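PDB 5AWO: isomaltodextranase from Arthrobacter globiformis, which hydrolyses alpha-1,6-glucosidic linkages in polysaccharides, removing successive isomaltose units from the non-reducing ends of the chains. Local coordinates for residues A18-R23 with P559-F564; L22-R27 with D513-F518; D503-G508 with G599-N604; M544-E549 with V589-G594; T555-V560 with T579-A584. One frame throughout, in Å; residues are numbered along the deposited sequence.

Contact 1. Residues A18-R23 with P559-F564; sequences AAPPLR and PVHVSF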
# COMPACT_ATOMS: atom_id res chain seq x y z
N ALA A 18 23.30 -21.02 11.09
CA ALA A 18 23.28 -19.99 10.07
C ALA A 18 22.44 -20.46 8.88
O ALA A 18 22.45 -21.64 8.53
CB ALA A 18 24.69 -19.63 9.63
N ALA A 19 21.71 -19.53 8.28
CA ALA A 19 20.86 -19.84 7.13
C ALA A 19 21.12 -18.83 6.03
O ALA A 19 21.48 -17.69 6.31
CB ALA A 19 19.40 -19.82 7.54
N PRO A 20 20.93 -19.23 4.77
CA PRO A 20 20.98 -18.24 3.71
C PRO A 20 19.74 -17.32 3.73
O PRO A 20 18.74 -17.66 4.36
CB PRO A 20 21.00 -19.07 2.43
CG PRO A 20 20.55 -20.44 2.81
CD PRO A 20 20.51 -20.56 4.30
N PRO A 21 19.83 -16.16 3.05
CA PRO A 21 18.65 -15.28 2.99
C PRO A 21 17.49 -15.94 2.26
O PRO A 21 17.67 -16.76 1.36
CB PRO A 21 19.17 -14.06 2.23
CG PRO A 21 20.29 -14.57 1.40
CD PRO A 21 20.94 -15.63 2.24
N LEU A 22 16.27 -15.59 2.67
CA LEU A 22 15.07 -15.98 1.93
C LEU A 22 15.04 -15.26 0.58
O LEU A 22 15.53 -14.14 0.47
CB LEU A 22 13.83 -15.56 2.73
CG LEU A 22 13.57 -16.25 4.06
CD1 LEU A 22 12.24 -15.77 4.62
CD2 LEU A 22 13.57 -17.76 3.93
N ARG A 23 14.51 -15.93 -0.44
CA ARG A 23 14.25 -15.33 -1.73
C ARG A 23 12.95 -14.52 -1.67
O ARG A 23 11.90 -15.06 -1.31
CB ARG A 23 14.08 -16.40 -2.80
CG ARG A 23 15.35 -17.21 -3.09
CD ARG A 23 15.03 -18.33 -4.06
NE ARG A 23 14.14 -19.31 -3.44
CZ ARG A 23 13.47 -20.26 -4.08
NH1 ARG A 23 13.54 -20.38 -5.40
NH2 ARG A 23 12.70 -21.09 -3.39
N PRO A 559 20.29 -14.35 9.21
CA PRO A 559 19.28 -15.39 9.18
C PRO A 559 19.78 -16.63 9.91
O PRO A 559 20.95 -17.00 9.77
CB PRO A 559 19.10 -15.68 7.68
CG PRO A 559 19.81 -14.61 6.95
CD PRO A 559 20.86 -14.08 7.88
N VAL A 560 18.90 -17.23 10.69
CA VAL A 560 19.18 -18.51 11.34
C VAL A 560 18.01 -19.46 11.16
O VAL A 560 16.85 -19.04 11.08
CB VAL A 560 19.50 -18.36 12.85
CG1 VAL A 560 20.79 -17.57 13.04
CG2 VAL A 560 18.34 -17.73 13.61
N HIS A 561 18.32 -20.74 11.09
CA HIS A 561 17.30 -21.77 11.10
C HIS A 561 16.87 -21.96 12.54
O HIS A 561 17.71 -22.26 13.40
CB HIS A 561 17.83 -23.10 10.56
CG HIS A 561 18.26 -23.05 9.12
ND1 HIS A 561 17.38 -22.88 8.09
CD2 HIS A 561 19.49 -23.17 8.56
CE1 HIS A 561 18.03 -22.87 6.94
NE2 HIS A 561 19.32 -23.06 7.20
N VAL A 562 15.59 -21.76 12.80
CA VAL A 562 14.98 -22.06 14.09
C VAL A 562 14.24 -23.38 13.93
O VAL A 562 13.60 -23.62 12.90
CB VAL A 562 14.02 -20.92 14.52
CG1 VAL A 562 13.30 -21.28 15.81
CG2 VAL A 562 14.79 -19.62 14.68
N SER A 563 14.37 -24.27 14.91
CA SER A 563 13.82 -25.62 14.77
C SER A 563 12.49 -25.75 15.47
O SER A 563 12.27 -25.15 16.52
CB SER A 563 14.82 -26.66 15.32
OG SER A 563 16.04 -26.58 14.60
N PHE A 564 11.62 -26.57 14.88
CA PHE A 564 10.23 -26.75 15.30
C PHE A 564 9.90 -28.25 15.38
O PHE A 564 9.69 -28.89 14.36
CB PHE A 564 9.29 -26.04 14.30
CG PHE A 564 9.45 -24.55 14.27
CD1 PHE A 564 10.40 -23.95 13.46
CD2 PHE A 564 8.64 -23.73 15.05
CE1 PHE A 564 10.55 -22.57 13.43
CE2 PHE A 564 8.79 -22.35 15.02
CZ PHE A 564 9.75 -21.77 14.22
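A18 and V560 face each other as an antiparallel non-hydrogen-bonded pair with CA atoms 4.5 Å apart, and one step further A19 N donates to P559 O at 3.0 Å, meeting the oxygen from above its carbonyl plane. This short pairing adds strand 17-18 to the edge of the antiparallel sheet of the C-terminal carbohydrate-binding module, a beta sandwich, with strand 555-564 as its neighbour; a backbone bond between T17 and H561 continues it. After A19 the chain leaves the sheet through two prolines. The side chains of A18 and V560 diverge, so the packing falls to A19, P559 and H561. A19 CB stands almost centrally over one face of the H561 imidazole, 3.3 Å from the ring centroid and only 14° off the normal, a close CH-pi contact. H561 holds CG beside its own backbone N (chi1 -63°), which swings the ring back over the N-terminal chain, and the hydrogen bond between ND1 and D597 helps fix its rotation. Two further groups come at this ring obliquely: A18 O lies 3.3 Å from H561 CD2, and the P20 ring crosses it at about a right angle. P559, which follows a cis peptide bond, fills the other half of the contact. Its CB lies 3.4 Å from A19 O, while T545 and T547 of the adjoining strand support the ring from within the sheet. P20 and P21 lie toward solvent, and the pyrrolidine of P559 just touches the second of them, with CG 4.2 Å from P21 CA.

Contact 2. Residues L22-R27 with D513-F518; sequences LRLASR and DPLVTF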
# COMPACT_ATOMS: atom_id res chain seq x y z
N LEU A 22 16.27 -15.59 2.67
CA LEU A 22 15.07 -15.98 1.93
C LEU A 22 15.04 -15.26 0.58
O LEU A 22 15.53 -14.14 0.47
CB LEU A 22 13.83 -15.56 2.73
CG LEU A 22 13.57 -16.25 4.06
CD1 LEU A 22 12.24 -15.77 4.62
CD2 LEU A 22 13.57 -17.76 3.93
N ARG A 23 14.51 -15.93 -0.44
CA ARG A 23 14.25 -15.33 -1.73
C ARG A 23 12.95 -14.52 -1.67
O ARG A 23 11.90 -15.06 -1.31
CB ARG A 23 14.08 -16.40 -2.80
CG ARG A 23 15.35 -17.21 -3.09
CD ARG A 23 15.03 -18.33 -4.06
NE ARG A 23 14.14 -19.31 -3.44
CZ ARG A 23 13.47 -20.26 -4.08
NH1 ARG A 23 13.54 -20.38 -5.40
NH2 ARG A 23 12.70 -21.09 -3.39
N LEU A 24 13.05 -13.26 -2.07
CA LEU A 24 11.90 -12.33 -2.01
C LEU A 24 11.27 -12.11 -3.37
O LEU A 24 11.92 -12.26 -4.41
CB LEU A 24 12.36 -11.00 -1.45
CG LEU A 24 13.02 -11.06 -0.05
CD1 LEU A 24 13.40 -9.68 0.45
CD2 LEU A 24 12.11 -11.73 0.95
N ALA A 25 9.99 -11.72 -3.36
CA ALA A 25 9.24 -11.41 -4.55
C ALA A 25 8.58 -10.02 -4.48
O ALA A 25 7.68 -9.73 -5.27
CB ALA A 25 8.20 -12.49 -4.81
N SER A 26 9.01 -9.18 -3.55
CA SER A 26 8.50 -7.81 -3.46
C SER A 26 9.62 -6.80 -3.51
O SER A 26 10.78 -7.12 -3.20
CB SER A 26 7.69 -7.63 -2.17
OG SER A 26 8.52 -7.57 -1.02
N ARG A 27 9.30 -5.58 -3.92
CA ARG A 27 10.26 -4.49 -3.92
C ARG A 27 10.83 -4.23 -2.54
O ARG A 27 12.00 -3.86 -2.41
CB ARG A 27 9.61 -3.22 -4.49
CG ARG A 27 10.38 -1.93 -4.28
CD ARG A 27 9.70 -0.79 -5.04
NE ARG A 27 9.79 0.49 -4.39
CZ ARG A 27 10.73 1.41 -4.57
NH1 ARG A 27 10.67 2.54 -3.93
NH2 ARG A 27 11.77 1.19 -5.40
N ASP A 513 10.15 -17.63 -1.46
CA ASP A 513 9.99 -18.38 -0.23
C ASP A 513 8.81 -17.83 0.57
O ASP A 513 8.75 -16.63 0.83
CB ASP A 513 11.27 -18.30 0.58
CG ASP A 513 12.45 -18.96 -0.12
OD1 ASP A 513 12.21 -19.94 -0.86
OD2 ASP A 513 13.57 -18.44 0.02
N PRO A 514 7.90 -18.69 1.01
CA PRO A 514 6.79 -18.17 1.84
C PRO A 514 7.29 -17.58 3.14
O PRO A 514 8.24 -18.10 3.75
CB PRO A 514 5.92 -19.39 2.10
CG PRO A 514 6.51 -20.53 1.39
CD PRO A 514 7.84 -20.16 0.84
N LEU A 515 6.68 -16.48 3.58
CA LEU A 515 7.13 -15.80 4.77
C LEU A 515 6.01 -15.00 5.43
O LEU A 515 4.97 -14.73 4.82
CB LEU A 515 8.33 -14.88 4.46
CG LEU A 515 8.12 -13.75 3.43
CD1 LEU A 515 7.42 -12.51 4.01
CD2 LEU A 515 9.43 -13.34 2.74
N VAL A 516 6.28 -14.64 6.67
CA VAL A 516 5.44 -13.73 7.48
C VAL A 516 6.33 -12.69 8.08
O VAL A 516 7.43 -12.98 8.58
CB VAL A 516 4.69 -14.47 8.60
CG1 VAL A 516 3.84 -13.50 9.42
CG2 VAL A 516 3.83 -15.57 8.03
N THR A 517 5.89 -11.43 8.03
CA THR A 517 6.64 -10.31 8.58
C THR A 517 5.84 -9.59 9.65
O THR A 517 4.67 -9.23 9.44
CB THR A 517 7.08 -9.31 7.48
OG1 THR A 517 7.94 -9.98 6.55
CG2 THR A 517 7.76 -8.10 8.04
N PHE A 518 6.51 -9.36 10.77
CA PHE A 518 5.97 -8.65 11.93
C PHE A 518 6.79 -7.40 12.16
O PHE A 518 8.03 -7.43 12.06
CB PHE A 518 6.07 -9.50 13.21
CG PHE A 518 5.37 -10.81 13.15
CD1 PHE A 518 4.05 -10.94 13.55
CD2 PHE A 518 6.06 -11.95 12.74
CE1 PHE A 518 3.41 -12.16 13.53
CE2 PHE A 518 5.42 -13.17 12.70
CZ PHE A 518 4.10 -13.29 13.10
O HOH W 1 9.33 -14.43 -0.55
O HOH W 2 15.49 -20.29 -0.48
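D513 and R23 grip each other through backbone and side chain alike, at the place where the N-terminal chain, on its way from the carbohydrate-binding module to the TIM barrel, passes the start of strand 515-522 of the module's beta sandwich. The tight part is built round the buried D513 carboxylate. R23 N donates to D513 OD2 at 2.7 Å in a nearly straight bond (169°), coming from above the carboxylate plane, and D513 N answers to R23 O at 3.1 Å. The exposed R23 chain bends at chi3 (-67°) and brings its guanidinium back to the same group: NH2 forms a salt bridge to D513 OD1 at 2.8 Å on the syn side, while NE adds a weak bond to that oxygen. With the two planes 55° apart, this is not a flat two-pronged pairing. Each carboxylate oxygen thus has its own principal donor, and a water also donates to OD2. The leucine contacts are looser. L22 CD1 rests 4.0 Å from CB of the buried L515, and L24, on the exposed side, crosses L515 at about a right angle with a single methyl approach. Further along, R27 forms a salt bridge with D262, the probable proton donor of the barrel. Between the polar and the apolar halves sits a second water, which donates to R23 O at 2.8 Å and to D513 O at 2.7 Å.

Contact 3. Residues D503-G508 with G599-N604; sequences DGLQAG and GAINLN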
# COMPACT_ATOMS: atom_id res chain seq x y z
N ASP A 503 -0.75 -20.61 7.00
CA ASP A 503 -0.22 -21.82 6.38
C ASP A 503 0.53 -21.46 5.10
O ASP A 503 0.88 -20.28 4.88
CB ASP A 503 -1.32 -22.88 6.18
CG ASP A 503 -2.29 -22.54 5.07
OD1 ASP A 503 -2.19 -21.41 4.53
OD2 ASP A 503 -3.15 -23.40 4.76
N GLY A 504 0.84 -22.48 4.30
CA GLY A 504 1.65 -22.29 3.13
C GLY A 504 3.12 -22.10 3.43
O GLY A 504 3.87 -21.66 2.56
N LEU A 505 3.55 -22.42 4.65
CA LEU A 505 4.93 -22.26 5.04
C LEU A 505 5.61 -23.62 4.82
O LEU A 505 5.78 -24.40 5.74
CB LEU A 505 5.06 -21.78 6.49
CG LEU A 505 4.52 -20.35 6.74
CD1 LEU A 505 4.36 -20.09 8.23
CD2 LEU A 505 5.45 -19.31 6.12
N GLN A 506 5.94 -23.87 3.56
CA GLN A 506 6.60 -25.10 3.12
C GLN A 506 7.45 -24.74 1.90
O GLN A 506 7.65 -23.55 1.60
CB GLN A 506 5.58 -26.20 2.85
CG GLN A 506 4.98 -26.27 1.47
CD GLN A 506 4.08 -25.09 1.17
OE1 GLN A 506 3.07 -24.91 1.83
NE2 GLN A 506 4.45 -24.30 0.18
N ALA A 507 8.02 -25.72 1.21
CA ALA A 507 8.80 -25.38 0.02
C ALA A 507 7.97 -24.51 -0.92
O ALA A 507 6.84 -24.85 -1.25
CB ALA A 507 9.28 -26.65 -0.69
N GLY A 508 8.54 -23.38 -1.35
CA GLY A 508 7.85 -22.47 -2.27
C GLY A 508 7.38 -23.11 -3.57
O GLY A 508 8.04 -23.99 -4.12
N GLY A 599 10.96 -29.36 6.06
CA GLY A 599 9.57 -29.60 6.41
C GLY A 599 8.61 -28.44 6.19
O GLY A 599 8.66 -27.76 5.15
N ALA A 600 7.74 -28.23 7.17
CA ALA A 600 6.72 -27.19 7.11
C ALA A 600 6.18 -26.91 8.52
O ALA A 600 6.24 -27.77 9.40
CB ALA A 600 5.59 -27.62 6.20
N ILE A 601 5.64 -25.71 8.73
CA ILE A 601 4.87 -25.42 9.94
C ILE A 601 3.67 -24.60 9.56
O ILE A 601 3.63 -23.99 8.50
CB ILE A 601 5.63 -24.63 11.03
CG1 ILE A 601 5.80 -23.14 10.66
CG2 ILE A 601 6.95 -25.31 11.38
CD1 ILE A 601 6.39 -22.29 11.78
N ASN A 602 2.70 -24.58 10.47
CA ASN A 602 1.65 -23.55 10.47
C ASN A 602 1.96 -22.63 11.63
O ASN A 602 2.35 -23.10 12.70
CB ASN A 602 0.28 -24.16 10.60
CG ASN A 602 -0.14 -24.94 9.37
OD1 ASN A 602 0.28 -24.62 8.26
ND2 ASN A 602 -0.98 -25.95 9.54
N LEU A 603 1.81 -21.32 11.45
CA LEU A 603 2.20 -20.37 12.47
C LEU A 603 0.99 -19.62 13.00
O LEU A 603 0.25 -19.01 12.22
CB LEU A 603 3.23 -19.38 11.92
CG LEU A 603 3.80 -18.39 12.93
CD1 LEU A 603 4.72 -19.09 13.94
CD2 LEU A 603 4.53 -17.27 12.23
N ASN A 604 0.80 -19.66 14.32
CA ASN A 604 -0.30 -18.95 14.98
C ASN A 604 0.09 -17.57 15.44
O ASN A 604 -0.62 -16.59 15.16
CB ASN A 604 -0.79 -19.78 16.17
CG ASN A 604 -2.15 -19.35 16.67
OD1 ASN A 604 -2.90 -18.57 16.05
ND2 ASN A 604 -2.50 -19.89 17.79
O HOH W 3 2.22 -24.56 6.24
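One water joins L505 to I601 and N602: it accepts from L505 N at 3.0 Å and donates both to I601 O at 2.7 Å and to N602 OD1 at 2.8 Å. It stands between L505 N and I601 O, where a direct strand-to-strand bond might otherwise run. The carbonyl of L505 does reach across, taking I601 N at a longish 3.3 Å, and A600 CA adds a CA-H...O contact to the same oxygen. L505 is the centre of an inverse gamma turn, which diverts the chain from strand 501-505 as it leaves the pairing. In the CBM35 beta sandwich strand 501-505 runs antiparallel to 601-609 within one sheet. With its CG beside the backbone N (chi1 -66°), L505 sends CD1 along the partner strand to 3.9 Å from L603 CB and somewhat further from I601 CG1; P514, in the loop ahead of strand 515-522 of the facing sheet, packs against L505. On the polar side, N602 OD1 also lies close to D503 CB, 3.1 Å away, while D503 OD2 turns elsewhere, to N490. Past the turn, Q506 CB touches A600 CB. The bent Q506 side chain curls back on its own segment, and NE2, with the acceptor exactly in its amide plane, donates to A507 O at 2.8 Å in a straight bond (179°).

Contact 4. Residues M544-E549 with V589-G594; sequences MTVTAE and VTIGRG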
# COMPACT_ATOMS: atom_id res chain seq x y z
N MET A 544 12.46 -23.14 10.14
CA MET A 544 12.18 -21.88 9.42
C MET A 544 13.35 -20.95 9.58
O MET A 544 14.05 -20.99 10.60
CB MET A 544 10.92 -21.20 9.99
CG MET A 544 9.67 -22.03 9.85
SD MET A 544 9.02 -22.16 8.18
CE MET A 544 8.45 -23.85 8.08
N THR A 545 13.55 -20.09 8.59
CA THR A 545 14.57 -19.07 8.66
C THR A 545 13.99 -17.80 9.28
O THR A 545 12.92 -17.34 8.84
CB THR A 545 15.13 -18.78 7.25
OG1 THR A 545 15.69 -19.99 6.70
CG2 THR A 545 16.18 -17.69 7.30
N VAL A 546 14.66 -17.26 10.29
CA VAL A 546 14.20 -16.08 11.04
C VAL A 546 15.24 -14.99 10.98
O VAL A 546 16.43 -15.23 11.24
CB VAL A 546 13.87 -16.40 12.51
CG1 VAL A 546 13.46 -15.14 13.27
CG2 VAL A 546 12.78 -17.46 12.61
N THR A 547 14.81 -13.78 10.60
CA THR A 547 15.66 -12.61 10.64
C THR A 547 15.00 -11.48 11.43
O THR A 547 13.78 -11.45 11.63
CB THR A 547 16.01 -12.07 9.24
OG1 THR A 547 14.81 -11.71 8.51
CG2 THR A 547 16.79 -13.07 8.43
N ALA A 548 15.86 -10.57 11.90
CA ALA A 548 15.45 -9.23 12.31
C ALA A 548 16.25 -8.20 11.52
O ALA A 548 17.45 -8.39 11.28
CB ALA A 548 15.63 -9.04 13.81
N GLU A 549 15.57 -7.12 11.09
CA GLU A 549 16.15 -6.09 10.26
C GLU A 549 15.62 -4.72 10.66
O GLU A 549 14.49 -4.61 11.21
CB GLU A 549 15.78 -6.32 8.78
CG GLU A 549 16.40 -7.57 8.17
CD GLU A 549 15.99 -7.82 6.73
OE1 GLU A 549 15.09 -7.11 6.21
OE2 GLU A 549 16.55 -8.74 6.09
N VAL A 589 10.62 -8.40 11.98
CA VAL A 589 10.95 -9.79 12.27
C VAL A 589 10.22 -10.62 11.24
O VAL A 589 8.97 -10.64 11.22
CB VAL A 589 10.56 -10.18 13.71
CG1 VAL A 589 10.86 -11.65 13.97
CG2 VAL A 589 11.32 -9.32 14.71
N THR A 590 10.98 -11.27 10.38
CA THR A 590 10.47 -12.09 9.30
C THR A 590 10.84 -13.56 9.51
O THR A 590 12.01 -13.88 9.77
CB THR A 590 10.96 -11.56 7.94
OG1 THR A 590 10.40 -10.24 7.74
CG2 THR A 590 10.58 -12.45 6.78
N ILE A 591 9.84 -14.41 9.39
CA ILE A 591 9.97 -15.87 9.50
C ILE A 591 9.44 -16.48 8.21
O ILE A 591 8.33 -16.16 7.80
CB ILE A 591 9.23 -16.45 10.74
CG1 ILE A 591 9.30 -17.99 10.74
CG2 ILE A 591 7.78 -15.98 10.82
CD1 ILE A 591 8.93 -18.64 12.07
N GLY A 592 10.24 -17.33 7.56
CA GLY A 592 9.85 -17.93 6.31
C GLY A 592 10.56 -19.24 6.03
O GLY A 592 11.48 -19.60 6.75
N ARG A 593 10.10 -19.92 4.99
CA ARG A 593 10.56 -21.27 4.68
C ARG A 593 11.41 -21.24 3.41
O ARG A 593 10.88 -21.19 2.30
CB ARG A 593 9.36 -22.19 4.53
CG ARG A 593 9.67 -23.66 4.84
CD ARG A 593 10.49 -24.29 3.74
NE ARG A 593 10.37 -25.76 3.80
CZ ARG A 593 10.99 -26.58 2.97
NH1 ARG A 593 11.81 -26.11 2.04
NH2 ARG A 593 10.79 -27.89 3.09
N GLY A 594 12.73 -21.28 3.59
CA GLY A 594 13.67 -21.29 2.46
C GLY A 594 13.95 -22.67 1.89
O GLY A 594 13.48 -23.70 2.40
O HOH W 4 13.37 -15.03 7.74
O HOH W 5 12.10 -8.34 6.70
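M544 reaches across from strand 542-549 to I591 of strand 585-592 and to R593, just past its end; the strands are antiparallel neighbours in one sheet of the carbohydrate-binding beta sandwich. Its CB packs 3.7 Å from I591 CG1, and CG lies near the tip of the same isoleucine, at CD1. The chain then bends at chi2 (-73°), carrying SD to 3.7 Å from R593 CB, and CE ends 3.5 Å from R593 CG, so that the methionine crosses the aliphatic part of the arginine at about a right angle. Cut back to alanine, this position would keep the CB contact with I591 but would probably leave the R593 methylenes without the sulfur and methyl packed against them. V546 CG2 lies against I591 CG1 on the same face. The backbones are joined by two hydrogen-bonded pairs, T545 with G592 and T547 with T590, with V546 and I591 a non-hydrogen-bonded pair between them. On the opposite face the T547 and T590 side chains lie side by side, pointing the same way, and T590 OG1 is bonded to T517. A water donates to two carbonyls of the ladder, T545 O at 2.6 Å and T590 O at 2.7 Å.

Contact 5. Residues T555-V560 with T579-A584; sequences TVDGPV and TITLDA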
# COMPACT_ATOMS: atom_id res chain seq x y z
N THR A 555 20.59 -5.93 8.43
CA THR A 555 20.41 -7.08 9.30
C THR A 555 20.73 -6.80 10.80
O THR A 555 21.81 -6.28 11.10
CB THR A 555 21.26 -8.24 8.74
OG1 THR A 555 20.77 -8.59 7.43
CG2 THR A 555 21.19 -9.43 9.61
N VAL A 556 19.79 -7.11 11.69
CA VAL A 556 19.92 -7.01 13.17
C VAL A 556 20.23 -8.40 13.75
O VAL A 556 21.00 -8.54 14.72
CB VAL A 556 18.61 -6.49 13.86
CG1 VAL A 556 18.74 -6.42 15.39
CG2 VAL A 556 18.24 -5.11 13.36
N ASP A 557 19.56 -9.41 13.21
CA ASP A 557 19.80 -10.80 13.59
C ASP A 557 19.58 -11.74 12.43
O ASP A 557 18.91 -11.41 11.44
CB ASP A 557 18.89 -11.21 14.74
CG ASP A 557 19.43 -12.40 15.51
OD1 ASP A 557 20.47 -12.97 15.10
OD2 ASP A 557 18.82 -12.75 16.54
N GLY A 558 20.18 -12.93 12.55
CA GLY A 558 19.97 -14.00 11.60
C GLY A 558 20.67 -13.68 10.31
O GLY A 558 21.55 -12.83 10.29
N PRO A 559 20.29 -14.35 9.21
CA PRO A 559 19.28 -15.39 9.18
C PRO A 559 19.78 -16.63 9.91
O PRO A 559 20.95 -17.00 9.77
CB PRO A 559 19.10 -15.68 7.68
CG PRO A 559 19.81 -14.61 6.95
CD PRO A 559 20.86 -14.08 7.88
N VAL A 560 18.90 -17.23 10.69
CA VAL A 560 19.18 -18.51 11.34
C VAL A 560 18.01 -19.46 11.16
O VAL A 560 16.85 -19.04 11.08
CB VAL A 560 19.50 -18.36 12.85
CG1 VAL A 560 20.79 -17.57 13.04
CG2 VAL A 560 18.34 -17.73 13.61
N THR A 579 15.77 -16.78 21.13
CA THR A 579 16.38 -15.54 21.50
C THR A 579 16.64 -14.79 20.21
O THR A 579 17.21 -15.34 19.27
CB THR A 579 17.73 -15.78 22.21
OG1 THR A 579 17.49 -16.32 23.50
CG2 THR A 579 18.52 -14.48 22.36
N ILE A 580 16.26 -13.53 20.18
CA ILE A 580 16.44 -12.72 19.00
C ILE A 580 17.05 -11.39 19.44
O ILE A 580 16.65 -10.83 20.46
CB ILE A 580 15.08 -12.56 18.27
CG1 ILE A 580 15.28 -11.98 16.87
CG2 ILE A 580 14.10 -11.73 19.09
CD1 ILE A 580 14.04 -12.08 16.01
N THR A 581 18.06 -10.93 18.71
CA THR A 581 18.65 -9.63 18.98
C THR A 581 17.80 -8.58 18.27
O THR A 581 17.83 -8.53 17.04
CB THR A 581 20.16 -9.56 18.63
OG1 THR A 581 20.43 -9.91 17.25
CG2 THR A 581 20.94 -10.53 19.52
N LEU A 582 17.04 -7.79 19.05
CA LEU A 582 16.24 -6.64 18.54
C LEU A 582 16.87 -5.32 18.99
O LEU A 582 17.44 -5.23 20.09
CB LEU A 582 14.79 -6.70 19.03
CG LEU A 582 14.01 -7.99 18.81
CD1 LEU A 582 12.69 -7.95 19.55
CD2 LEU A 582 13.81 -8.27 17.33
N ASP A 583 16.78 -4.30 18.15
CA ASP A 583 17.34 -2.99 18.45
C ASP A 583 16.23 -2.09 18.98
O ASP A 583 15.06 -2.43 18.86
CB ASP A 583 18.04 -2.37 17.21
CG ASP A 583 19.45 -2.95 16.94
OD1 ASP A 583 19.97 -3.68 17.80
OD2 ASP A 583 20.09 -2.66 15.88
N ALA A 584 16.60 -0.99 19.63
CA ALA A 584 15.63 -0.03 20.15
C ALA A 584 14.80 0.47 18.97
O ALA A 584 15.35 0.79 17.94
CB ALA A 584 16.31 1.16 20.80
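T581 is tied to the turn at V556 and D557 by two hydrogen bonds, one from its backbone and one from its hydroxyl. T581 N donates to D557 OD2 at 2.9 Å in a nearly straight bond (169°), coming from above the carboxylate plane. T581 OG1, set between its backbone N and carbonyl carbon (chi1 56°), gives its proton to V556 O at 2.9 Å, again from above the carbonyl plane. That hydroxyl also lies 3.3 Å from D557 OD2, but the angle is too poor for a bond. The other carboxylate oxygen, D557 OD1, takes a weak bond from G558 N, so one oxygen serves the following residue and the other strand 574-582. D557 CG, extended away from its backbone N (chi1 -158°), puts OD2 there, and I580 CG1 lies 3.6 Å from OD2. With an alanine here T581 N would probably lose its acceptor, and the turn its side-chain tie to strand 574-582. Not every polar atom is so well served: T581 O is buried by the contact and has no partner in the model. Further along, V556 CG2 comes 4.0 Å from D583 OD2 as the two side chains slide past each other in opposite directions; D583 OD1 has a long, weak ion pair with R525. V556 and D557 both pair with A548 of the adjoining strand, a classic beta bulge, here at a corner where strand 555-564 meets a strand of the other sheet of the carbohydrate-binding beta sandwich.

Contact 4 lies in the middle of the group, with the centres of contacts 1 and 2 about 6 and 8 Å away and those of contacts 5 and 3 about 10 and 12 Å. Contact 1 joins it through the next strand, where V562 N probably bonds M544 O at 2.8 Å; contact 2 joins it from the other flank, where V589 N probably bonds F518 O at 2.8 Å. Contact 3 meets it where R593 NH2 probably bonds G599 O, whereas contacts 3 and 5 stay apart, centres about 21 Å from each other. All five lie away from the probable catalytic pair D201 and D262, but the N-terminal chain shared by contacts 1 and 2 runs on toward the barrel that holds them.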